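Local atomic coordinates of protein glpG homolog (Haemophilus influenzae, PDB entry 2NR9), a protein that probably cleaves transmembrane segments of other proteins inside the bacterial inner membrane, as a rhomboid-family serine protease with a serine-histidine catalytic dyad. Residues A[66-69]-A[70-74]; A[73-76]-A[77-81]; A[183-186]-A[187-191]. The protein carries 2 engineered substitutions. All blocks are in the same frame, centred on the assembly; numbering follows the deposited sequence. Where two conformers were deposited one is given.

Contact 1: A[66-69]-A[70-74]. With PQE (3,6,12,15,18,21,24-heptaoxahexatriacontan-1-ol), chain F.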
loop_
_atom_site.group_PDB
_atom_site.type_symbol
_atom_site.label_atom_id
_atom_site.label_comp_id
_atom_site.label_asym_id
_atom_site.label_seq_id
_atom_site.Cartn_x
_atom_site.Cartn_y
_atom_site.Cartn_z
ATOM N N ILE A 66 11.377 5.527 -0.980
ATOM C CA ILE A 66 10.952 5.137 0.353
ATOM C C ILE A 66 10.393 6.315 1.156
ATOM O O ILE A 66 9.459 6.149 1.932
ATOM C CB ILE A 66 12.095 4.426 1.129
ATOM C CG1 ILE A 66 11.570 3.800 2.411
ATOM C CG2 ILE A 66 13.244 5.380 1.406
ATOM C CD1 ILE A 66 12.606 2.995 3.152
ATOM N N LEU A 67 10.914 7.513 0.907
ATOM C CA LEU A 67 10.452 8.705 1.621
ATOM C C LEU A 67 8.992 9.032 1.303
ATOM O O LEU A 67 8.206 9.346 2.199
ATOM C CB LEU A 67 11.337 9.912 1.305
ATOM C CG LEU A 67 10.941 11.201 2.030
ATOM C CD1 LEU A 67 10.974 11.000 3.544
ATOM C CD2 LEU A 67 11.841 12.359 1.616
ATOM N N PHE A 68 8.647 9.012 0.022
ATOM C CA PHE A 68 7.273 9.282 -0.388
ATOM C C PHE A 68 6.330 8.141 -0.019
ATOM O O PHE A 68 5.247 8.376 0.515
ATOM C CB PHE A 68 7.195 9.628 -1.878
ATOM C CG PHE A 68 7.566 11.059 -2.189
ATOM C CD1 PHE A 68 8.865 11.510 -2.014
ATOM C CD2 PHE A 68 6.612 11.948 -2.664
ATOM C CE1 PHE A 68 9.203 12.825 -2.293
ATOM C CE2 PHE A 68 6.945 13.262 -2.952
ATOM C CZ PHE A 68 8.243 13.701 -2.770
ATOM N N ASN A 69 6.763 6.903 -0.237
ATOM C CA ASN A 69 5.932 5.758 0.137
ATOM C C ASN A 69 5.581 5.730 1.623
ATOM O O ASN A 69 4.406 5.650 1.984
ATOM C CB ASN A 69 6.579 4.440 -0.281
ATOM C CG ASN A 69 6.416 4.158 -1.752
ATOM O OD1 ASN A 69 6.672 3.048 -2.212
ATOM N ND2 ASN A 69 5.918 5.138 -2.492
ATOM N N LEU A 70 6.598 5.802 2.481
ATOM C CA LEU A 70 6.385 5.764 3.932
ATOM C C LEU A 70 5.601 6.948 4.489
ATOM O O LEU A 70 4.864 6.796 5.462
ATOM C CB LEU A 70 7.705 5.583 4.692
ATOM C CG LEU A 70 8.306 4.178 4.602
ATOM C CD1 LEU A 70 9.353 3.963 5.684
ATOM C CD2 LEU A 70 7.206 3.142 4.737
ATOM N N SER A 71 5.816 8.137 3.926
ATOM C CA SER A 71 5.072 9.327 4.353
ATOM C C SER A 71 3.576 9.094 4.158
ATOM O O SER A 71 2.790 9.216 5.094
ATOM C CB SER A 71 5.498 10.557 3.547
ATOM O OG SER A 71 6.885 10.822 3.688
ATOM N N TRP A 72 3.196 8.774 2.923
ATOM C CA TRP A 72 1.804 8.529 2.578
ATOM C C TRP A 72 1.203 7.332 3.322
ATOM O O TRP A 72 0.063 7.395 3.779
ATOM C CB TRP A 72 1.647 8.370 1.064
ATOM C CG TRP A 72 1.762 9.663 0.314
ATOM C CD1 TRP A 72 2.911 10.325 -0.013
ATOM C CD2 TRP A 72 0.684 10.450 -0.203
ATOM N NE1 TRP A 72 2.613 11.479 -0.698
ATOM C CE2 TRP A 72 1.253 11.576 -0.832
ATOM C CE3 TRP A 72 -0.708 10.311 -0.199
ATOM C CZ2 TRP A 72 0.478 12.562 -1.442
ATOM C CZ3 TRP A 72 -1.475 11.287 -0.809
ATOM C CH2 TRP A 72 -0.881 12.397 -1.426
ATOM N N PHE A 73 1.966 6.247 3.447
ATOM C CA PHE A 73 1.480 5.065 4.177
ATOM C C PHE A 73 1.339 5.335 5.674
ATOM O O PHE A 73 0.400 4.857 6.307
ATOM C CB PHE A 73 2.386 3.845 3.956
ATOM C CG PHE A 73 1.921 2.593 4.694
ATOM C CD1 PHE A 73 0.892 1.816 4.189
ATOM C CD2 PHE A 73 2.516 2.209 5.891
ATOM C CE1 PHE A 73 0.467 0.675 4.857
ATOM C CE2 PHE A 73 2.089 1.073 6.570
ATOM C CZ PHE A 73 1.073 0.302 6.049
ATOM N N PHE A 74 2.273 6.090 6.245
ATOM C CA PHE A 74 2.215 6.358 7.670
ATOM C C PHE A 74 0.975 7.179 8.002
ATOM O O PHE A 74 0.215 6.836 8.908
ATOM C CB PHE A 74 3.485 7.059 8.158
ATOM C CG PHE A 74 3.580 7.162 9.655
ATOM C CD1 PHE A 74 4.027 6.086 10.411
ATOM C CD2 PHE A 74 3.210 8.326 10.310
ATOM C CE1 PHE A 74 4.096 6.168 11.798
ATOM C CE2 PHE A 74 3.279 8.413 11.692
ATOM C CZ PHE A 74 3.727 7.332 12.436
HETATM O O47 PQE F . 22.214 7.130 0.069
HETATM C C68 PQE F . 21.754 7.521 -1.234
HETATM C C52 PQE F . 20.895 6.408 -1.832
HETATM O O70 PQE F . 20.412 6.814 -3.113
HETATM C C55 PQE F . 19.097 7.369 -3.040
HETATM C C58 PQE F . 18.772 8.095 -4.341
HETATM O O71 PQE F . 17.686 8.997 -4.130
HETATM C C61 PQE F . 18.089 10.359 -4.276
HETATM C C62 PQE F . 19.507 10.534 -3.742
HETATM C C63 PQE F . 19.632 11.795 -2.895
HETATM C C66 PQE F . 18.359 12.061 -2.100
HETATM C C67 PQE F . 18.485 11.552 -0.670
HETATM O O72 PQE F . 17.240 11.727 0.007
HETATM C C65 PQE F . 17.305 11.274 1.361
HETATM C C64 PQE F . 15.930 11.382 2.015
HETATM O O73 PQE F . 15.942 10.714 3.278
HETATM C C60 PQE F . 16.348 9.350 3.164
HETATM C C59 PQE F . 15.463 8.476 4.048
HETATM O O74 PQE F . 15.972 7.142 4.072
HETATM C C57 PQE F . 14.979 6.196 4.472
HETATM C C56 PQE F . 14.144 6.767 5.615
HETATM O O75 PQE F . 12.807 7.013 5.173
HETATM C C54 PQE F . 12.196 8.072 5.911
HETATM C C53 PQE F . 10.686 8.046 5.697
HETATM O O76 PQE F . 10.020 8.214 6.948
HETATM C C51 PQE F . 8.910 9.107 6.843
HETATM C C50 PQE F . 8.095 9.085 8.136
HETATM C C49 PQE F . 6.721 9.716 7.928
HETATM C C48 PQE F . 6.468 10.848 8.918
HETATM C C47 PQE F . 5.130 11.525 8.642
HETATM C C46 PQE F . 5.323 12.986 8.246
HETATM C C45 PQE F . 4.095 13.529 7.525
HETATM C C44 PQE F . 4.380 14.889 6.890
HETATM C C43 PQE F . 3.110 15.509 6.310
HETATM C C42 PQE F . 2.898 16.929 6.829
HETATM C C41 PQE F . 2.357 17.846 5.737
HETATM C C40 PQE F . 3.084 19.177 5.729
#
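With its chi1 at -59°, Ser71 sets OG opposite its own carbonyl carbon and turns it back along helix 63-84 onto Leu67 O, 2.5 Å away, a hydrogen bond so short that its exact length is doubtful. Ser71 N donates to the same oxygen from above the carbonyl plane, so Leu67 O is held by the amide and probably by the hydroxyl as well. Trp72, at chi1 -74°, swings its indole back in the same sense, and the ring edge meets Phe68 O in plane, CD1 to O at 3.1 Å; that oxygen also takes Trp72 N, at 3.2 Å. On another side of the helix, Ile66 and Leu70 lie alongside each other, pointing the same way, with CG1 of Ile66 3.9 Å from CG of Leu70. The polyether detergent runs along this flank, its C57 3.6 Å from Ile66 CG2 and its C53 3.7 Å from Leu67 CD1. Asn69 lies against the nucleophile Ser116, weakly bonded through OD1 to His60, while helix 10-27 receives Leu70 and Phe74. The helix is thus divided by chemistry: apolar branches meet detergent or neighbouring helices, the Ser71 hydroxyl turns back to the Leu67 carbonyl, and the Asn69 amide lies beside the catalytic serine.

Contact 2: A[73-76]-A[77-81]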
loop_
_atom_site.group_PDB
_atom_site.type_symbol
_atom_site.label_atom_id
_atom_site.label_comp_id
_atom_site.label_asym_id
_atom_site.label_seq_id
_atom_site.Cartn_x
_atom_site.Cartn_y
_atom_site.Cartn_z
ATOM N N PHE A 73 1.966 6.247 3.447
ATOM C CA PHE A 73 1.480 5.065 4.177
ATOM C C PHE A 73 1.339 5.335 5.674
ATOM O O PHE A 73 0.400 4.857 6.307
ATOM C CB PHE A 73 2.386 3.845 3.956
ATOM C CG PHE A 73 1.921 2.593 4.694
ATOM C CD1 PHE A 73 0.892 1.816 4.189
ATOM C CD2 PHE A 73 2.516 2.209 5.891
ATOM C CE1 PHE A 73 0.467 0.675 4.857
ATOM C CE2 PHE A 73 2.089 1.073 6.570
ATOM C CZ PHE A 73 1.073 0.302 6.049
ATOM N N PHE A 74 2.273 6.090 6.245
ATOM C CA PHE A 74 2.215 6.358 7.670
ATOM C C PHE A 74 0.975 7.179 8.002
ATOM O O PHE A 74 0.215 6.836 8.908
ATOM C CB PHE A 74 3.485 7.059 8.158
ATOM C CG PHE A 74 3.580 7.162 9.655
ATOM C CD1 PHE A 74 4.027 6.086 10.411
ATOM C CD2 PHE A 74 3.210 8.326 10.310
ATOM C CE1 PHE A 74 4.096 6.168 11.798
ATOM C CE2 PHE A 74 3.279 8.413 11.692
ATOM C CZ PHE A 74 3.727 7.332 12.436
ATOM N N ILE A 75 0.739 8.222 7.213
ATOM C CA ILE A 75 -0.418 9.079 7.399
ATOM C C ILE A 75 -1.751 8.369 7.161
ATOM O O ILE A 75 -2.599 8.333 8.046
ATOM C CB ILE A 75 -0.353 10.326 6.492
ATOM C CG1 ILE A 75 0.785 11.249 6.933
ATOM C CG2 ILE A 75 -1.682 11.073 6.524
ATOM C CD1 ILE A 75 0.848 12.567 6.154
ATOM N N PHE A 76 -1.930 7.795 5.970
ATOM C CA PHE A 76 -3.211 7.174 5.609
ATOM C C PHE A 76 -3.394 5.735 6.093
ATOM O O PHE A 76 -4.518 5.308 6.368
ATOM C CB PHE A 76 -3.504 7.334 4.115
ATOM C CG PHE A 76 -3.619 8.779 3.676
ATOM C CD1 PHE A 76 -2.499 9.478 3.245
ATOM C CD2 PHE A 76 -4.826 9.459 3.782
ATOM C CE1 PHE A 76 -2.591 10.822 2.884
ATOM C CE2 PHE A 76 -4.927 10.803 3.414
ATOM C CZ PHE A 76 -3.808 11.483 2.972
ATOM N N GLY A 77 -2.301 4.981 6.161
ATOM C CA GLY A 77 -2.345 3.650 6.739
ATOM C C GLY A 77 -2.721 3.812 8.203
ATOM O O GLY A 77 -3.500 3.025 8.756
ATOM N N GLY A 78 -2.199 4.875 8.816
ATOM C CA GLY A 78 -2.499 5.203 10.211
ATOM C C GLY A 78 -3.960 5.569 10.408
ATOM O O GLY A 78 -4.598 5.102 11.351
ATOM N N MET A 79 -4.490 6.429 9.536
ATOM C CA MET A 79 -5.913 6.775 9.593
ATOM C C MET A 79 -6.761 5.516 9.606
ATOM O O MET A 79 -7.691 5.398 10.399
ATOM C CB MET A 79 -6.331 7.632 8.398
ATOM C CG MET A 79 -5.840 9.053 8.430
ATOM S SD MET A 79 -6.613 10.015 7.118
ATOM C CE MET A 79 -5.693 11.556 7.250
ATOM N N ILE A 80 -6.476 4.606 8.676
ATOM C CA ILE A 80 -7.219 3.346 8.576
ATOM C C ILE A 80 -7.122 2.547 9.865
ATOM O O ILE A 80 -8.131 2.092 10.403
ATOM C CB ILE A 80 -6.721 2.471 7.392
ATOM C CG1 ILE A 80 -7.048 3.143 6.058
ATOM C CG2 ILE A 80 -7.357 1.084 7.444
ATOM C CD1 ILE A 80 -6.655 2.315 4.845
ATOM N N GLU A 81 -5.907 2.381 10.371
ATOM C CA GLU A 81 -5.718 1.626 11.599
ATOM C C GLU A 81 -6.483 2.236 12.773
ATOM O O GLU A 81 -7.188 1.534 13.496
ATOM C CB GLU A 81 -4.240 1.497 11.945
ATOM C CG GLU A 81 -3.999 0.695 13.206
ATOM C CD GLU A 81 -2.600 0.151 13.277
ATOM O OE1 GLU A 81 -1.710 0.727 12.626
ATOM O OE2 GLU A 81 -2.388 -0.857 13.982
#
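Met79 and Phe76 form a Met-aromatic contact within one turn of helix 63-84: SD sits 4.8 Å from the centroid of the Phe76 ring, 52° off its normal and therefore oblique to it. The nearest ring atom to the sulfur is Phe76 CD2, at 3.8 Å. Extended beyond CG, the methionine chain runs beside the ring in the same direction and carries CE to 4.0 Å from Phe76 CE2. Apolar contact continues on Ile75, whose CG2 lies 4.1 Å from Met79 CE and also rests over one face of the Phe76 ring, towards its rim. Ile75 CG2 is thus shared between the ring and the methyl.

The backbone bonds change in quality along the segment. Gly77 N to Phe73 O and Gly78 N to Phe74 O are weak, the latter bent to 134° at the hydrogen, whereas Ile80 N reaches Phe76 O at 3.1 Å and 167°. Ile80 also lays CG1 against that oxygen, 3.3 Å away.

Around this turn, helix 116-131 packs on Phe76 and Ile80, and Phe74 meets helix 10-27. Glu81 uses its carboxylate to bond Thr12, Ile11 N and Ser86. The chemistry is consistent with a helix leaving the membrane: sulfur, methyl and ring meet by dispersion, backbone amides pair internally, and the one acidic group is held by several donors at the end predicted to be cytoplasmic.

Contact 3: A[183-186]-A[187-191]. With PQE (3,6,12,15,18,21,24-heptaoxahexatriacontan-1-ol), chain E; PA6 ((R)-2-(formyloxy)-3-(phosphonooxy)propyl pentanoate), chain D.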
loop_
_atom_site.group_PDB
_atom_site.type_symbol
_atom_site.label_atom_id
_atom_site.label_comp_id
_atom_site.label_asym_id
_atom_site.label_seq_id
_atom_site.Cartn_x
_atom_site.Cartn_y
_atom_site.Cartn_z
ATOM N N ASP A 183 -17.122 -2.449 2.465
ATOM C CA ASP A 183 -17.189 -2.107 3.892
ATOM C C ASP A 183 -18.226 -1.027 4.168
ATOM O O ASP A 183 -18.908 -1.051 5.194
ATOM C CB ASP A 183 -15.823 -1.659 4.408
ATOM C CG ASP A 183 -14.893 -2.814 4.657
ATOM O OD1 ASP A 183 -15.382 -3.967 4.702
ATOM O OD2 ASP A 183 -13.680 -2.574 4.855
ATOM N N SER A 184 -18.291 -0.040 3.285
ATOM C CA SER A 184 -19.273 1.017 3.411
ATOM C C SER A 184 -20.666 0.390 3.395
ATOM O O SER A 184 -21.509 0.708 4.236
ATOM C CB SER A 184 -19.124 2.023 2.270
ATOM O OG SER A 184 -20.115 3.034 2.348
ATOM N N LYS A 185 -20.880 -0.542 2.468
ATOM C CA LYS A 185 -22.160 -1.236 2.360
ATOM C C LYS A 185 -22.487 -2.041 3.610
ATOM O O LYS A 185 -23.590 -1.947 4.145
ATOM C CB LYS A 185 -22.194 -2.164 1.141
ATOM C CG LYS A 185 -23.423 -3.065 1.135
ATOM C CD LYS A 185 -23.438 -4.057 -0.016
ATOM C CE LYS A 185 -24.621 -5.022 0.138
ATOM N NZ LYS A 185 -24.777 -5.941 -1.039
ATOM N N LEU A 186 -21.545 -2.881 4.035
ATOM C CA LEU A 186 -21.741 -3.729 5.213
ATOM C C LEU A 186 -22.057 -2.894 6.448
ATOM O O LEU A 186 -22.783 -3.332 7.338
ATOM C CB LEU A 186 -20.510 -4.605 5.458
ATOM C CG LEU A 186 -20.185 -5.599 4.337
ATOM C CD1 LEU A 186 -18.942 -6.410 4.677
ATOM C CD2 LEU A 186 -21.377 -6.515 4.077
ATOM N N ARG A 187 -21.488 -1.695 6.488
ATOM C CA ARG A 187 -21.712 -0.737 7.565
ATOM C C ARG A 187 -23.181 -0.294 7.573
ATOM O O ARG A 187 -23.879 -0.430 8.577
ATOM C CB ARG A 187 -20.797 0.476 7.346
ATOM C CG ARG A 187 -20.978 1.617 8.321
ATOM C CD ARG A 187 -20.534 1.241 9.709
ATOM N NE ARG A 187 -20.539 2.392 10.603
ATOM C CZ ARG A 187 -20.299 2.325 11.905
ATOM N NH1 ARG A 187 -20.049 1.153 12.473
ATOM N NH2 ARG A 187 -20.322 3.426 12.644
ATOM N N LYS A 188 -23.635 0.230 6.438
ATOM C CA LYS A 188 -25.017 0.677 6.273
ATOM C C LYS A 188 -26.021 -0.431 6.594
ATOM O O LYS A 188 -26.987 -0.213 7.331
ATOM C CB LYS A 188 -25.238 1.166 4.838
ATOM C CG LYS A 188 -26.697 1.374 4.464
ATOM C CD LYS A 188 -26.857 1.539 2.956
ATOM C CE LYS A 188 -28.325 1.524 2.545
ATOM N NZ LYS A 188 -28.496 1.556 1.057
ATOM N N ASN A 189 -25.800 -1.609 6.016
ATOM C CA ASN A 189 -26.680 -2.764 6.222
ATOM C C ASN A 189 -26.979 -3.075 7.689
ATOM O O ASN A 189 -28.089 -3.480 8.028
ATOM C CB ASN A 189 -26.098 -4.017 5.554
ATOM C CG ASN A 189 -26.170 -3.966 4.038
ATOM O OD1 ASN A 189 -26.790 -3.071 3.458
ATOM N ND2 ASN A 189 -25.555 -4.947 3.386
ATOM N N SER A 190 -25.971 -2.941 8.544
ATOM C CA SER A 190 -26.131 -3.261 9.962
ATOM C C SER A 190 -26.704 -2.110 10.790
ATOM O O SER A 190 -27.365 -2.337 11.805
ATOM C CB SER A 190 -24.810 -3.754 10.557
ATOM O OG SER A 190 -23.766 -2.823 10.323
ATOM N N LEU A 191 -26.449 -0.878 10.361
ATOM C CA LEU A 191 -26.986 0.288 11.055
ATOM C C LEU A 191 -28.488 0.398 10.813
ATOM O O LEU A 191 -29.206 1.042 11.575
ATOM C CB LEU A 191 -26.297 1.567 10.577
ATOM C CG LEU A 191 -24.822 1.747 10.925
ATOM C CD1 LEU A 191 -24.298 3.043 10.333
ATOM C CD2 LEU A 191 -24.632 1.733 12.423
HETATM O O47 PQE E . -14.259 -6.467 5.021
HETATM C C68 PQE E . -14.106 -7.527 4.064
HETATM C C52 PQE E . -15.155 -7.386 2.964
HETATM O O70 PQE E . -14.698 -8.023 1.767
HETATM C C55 PQE E . -14.016 -7.110 0.909
HETATM C C58 PQE E . -13.640 -7.808 -0.393
HETATM O O71 PQE E . -12.246 -7.634 -0.642
HETATM C C61 PQE E . -11.998 -6.689 -1.687
HETATM C C62 PQE E . -11.299 -7.394 -2.842
HETATM C C63 PQE E . -10.929 -6.421 -3.952
HETATM C C66 PQE E . -10.004 -7.088 -4.964
HETATM C C67 PQE E . -10.347 -6.665 -6.384
HETATM O O72 PQE E . -10.349 -7.809 -7.237
HETATM C C65 PQE E . -9.169 -7.883 -8.036
HETATM C C64 PQE E . -8.862 -6.511 -8.629
HETATM O O73 PQE E . -7.704 -6.610 -9.459
HETATM C C60 PQE E . -7.471 -5.415 -10.206
HETATM C C59 PQE E . -6.443 -5.698 -11.298
HETATM O O74 PQE E . -7.086 -5.740 -12.570
HETATM C C57 PQE E . -7.330 -4.429 -13.076
HETATM C C56 PQE E . -6.358 -4.137 -14.212
HETATM O O75 PQE E . -5.517 -3.039 -13.863
HETATM C C54 PQE E . -4.304 -3.055 -14.612
HETATM C C53 PQE E . -4.112 -1.714 -15.311
HETATM O O76 PQE E . -2.857 -1.719 -15.990
HETATM C C51 PQE E . -2.714 -0.597 -16.857
HETATM C C50 PQE E . -1.247 -0.190 -16.920
HETATM C C49 PQE E . -1.112 1.309 -17.155
HETATM C C48 PQE E . -0.151 1.599 -18.304
HETATM C C47 PQE E . -0.775 2.555 -19.316
HETATM C C46 PQE E . 0.298 3.274 -20.129
HETATM C C45 PQE E . 0.476 2.629 -21.501
HETATM C C44 PQE E . 1.911 2.781 -21.997
HETATM C C43 PQE E . 2.004 2.517 -23.497
HETATM C C42 PQE E . 3.280 3.116 -24.081
HETATM C C41 PQE E . 3.002 4.452 -24.762
HETATM C C40 PQE E . 3.583 4.487 -26.160
HETATM O O32 PA6 D . -20.542 -10.307 -4.844
HETATM C C31 PA6 D . -20.008 -9.354 -4.296
HETATM C C32 PA6 D . -20.116 -7.966 -4.880
HETATM C C33 PA6 D . -21.432 -7.331 -4.448
HETATM C C34 PA6 D . -21.194 -6.137 -3.531
HETATM C C35 PA6 D . -20.063 -5.272 -4.044
HETATM O O31 PA6 D . -19.260 -9.569 -3.066
HETATM C C3 PA6 D . -19.228 -10.859 -2.460
HETATM C C2 PA6 D . -18.274 -10.840 -1.268
HETATM O O21 PA6 D . -16.938 -10.623 -1.726
HETATM C C21 PA6 D . -16.636 -9.524 -2.630
HETATM O O22 PA6 D . -15.533 -9.437 -3.144
HETATM C C1 PA6 D . -18.674 -9.730 -0.299
HETATM O O11 PA6 D . -20.092 -9.567 -0.302
HETATM P P PA6 D . -20.775 -8.300 0.426
HETATM O O13 PA6 D . -20.977 -7.300 -0.687
HETATM O O14 PA6 D . -22.056 -8.852 1.005
HETATM O O12 PA6 D . -19.754 -7.887 1.460
#
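Asp183 O accepts Arg187 N at 3.0 Å, the first of three successive alpha-helical i to i+4 bonds that carry helix 166-191, the final transmembrane helix of the rhomboid fold, towards its end. Ser184 O takes Lys188 N with a nearly straight 171° at the hydrogen, and Lys185 O takes Asn189 N nearly along the C=O axis. The next bond is weaker: Ser190 N reaches Leu186 O only weakly, and because Ser190 has two conformers, the role of its OG near Leu186 O and Arg187 O is doubtful.

Among the side chains, Lys185 and Asn189 cross obliquely. The lysine is extended throughout, with CG opposite its backbone N (chi1 171°), and its aliphatic stem passes the carboxamide, CE 3.4 Å from Asn189 ND2 and CG 3.6 Å from the same nitrogen. This is contact of methylenes with an amide, not a polar bond. Arg187 is bent at chi2 (68°); its CB touches Ser184 O, and its side chain then leads away from the earlier turn, with part of it packing on Asn133.

A lipid and a detergent also approach the earlier turn. Leu186 presents CD2 to the phosphate oxygen O12 of the lipid, and Lys185 NZ lies 4.1 Å from phosphate oxygen O13, where its positive charge is probably favourable. Asp183 is buried: OD2 makes a salt bridge to Lys88 and a hydrogen bond to Tyr125, tying this helix to helices 86-108 and 116-131. Its other carboxylate oxygen, OD1, accepts a hydrogen bond from the terminal hydroxyl O47 of the detergent, 2.8 Å away.

Contacts 1 and 2 are successive turns of helix 63-84, sharing Phe73 and Phe74, with centres about 10 Å apart; both are largely buried. Contact 3 lies on helix 166-191, its centre about 24 Å from the centre of the chain, and is partly buried, half of its touching residues exposed. Its nearest atoms are about 8 Å from contact 2 and about 15 Å from contact 1. Contact 1 borders the catalytic centre and mixes polar groups with aliphatic ones; contact 2, further from the nucleophile, relies on ring, sulfur and methyl. Contact 3 is rich in charged and amide side chains, befitting a helix end predicted to be cytoplasmic. Detergent touches all three, lipid phosphate contact 3.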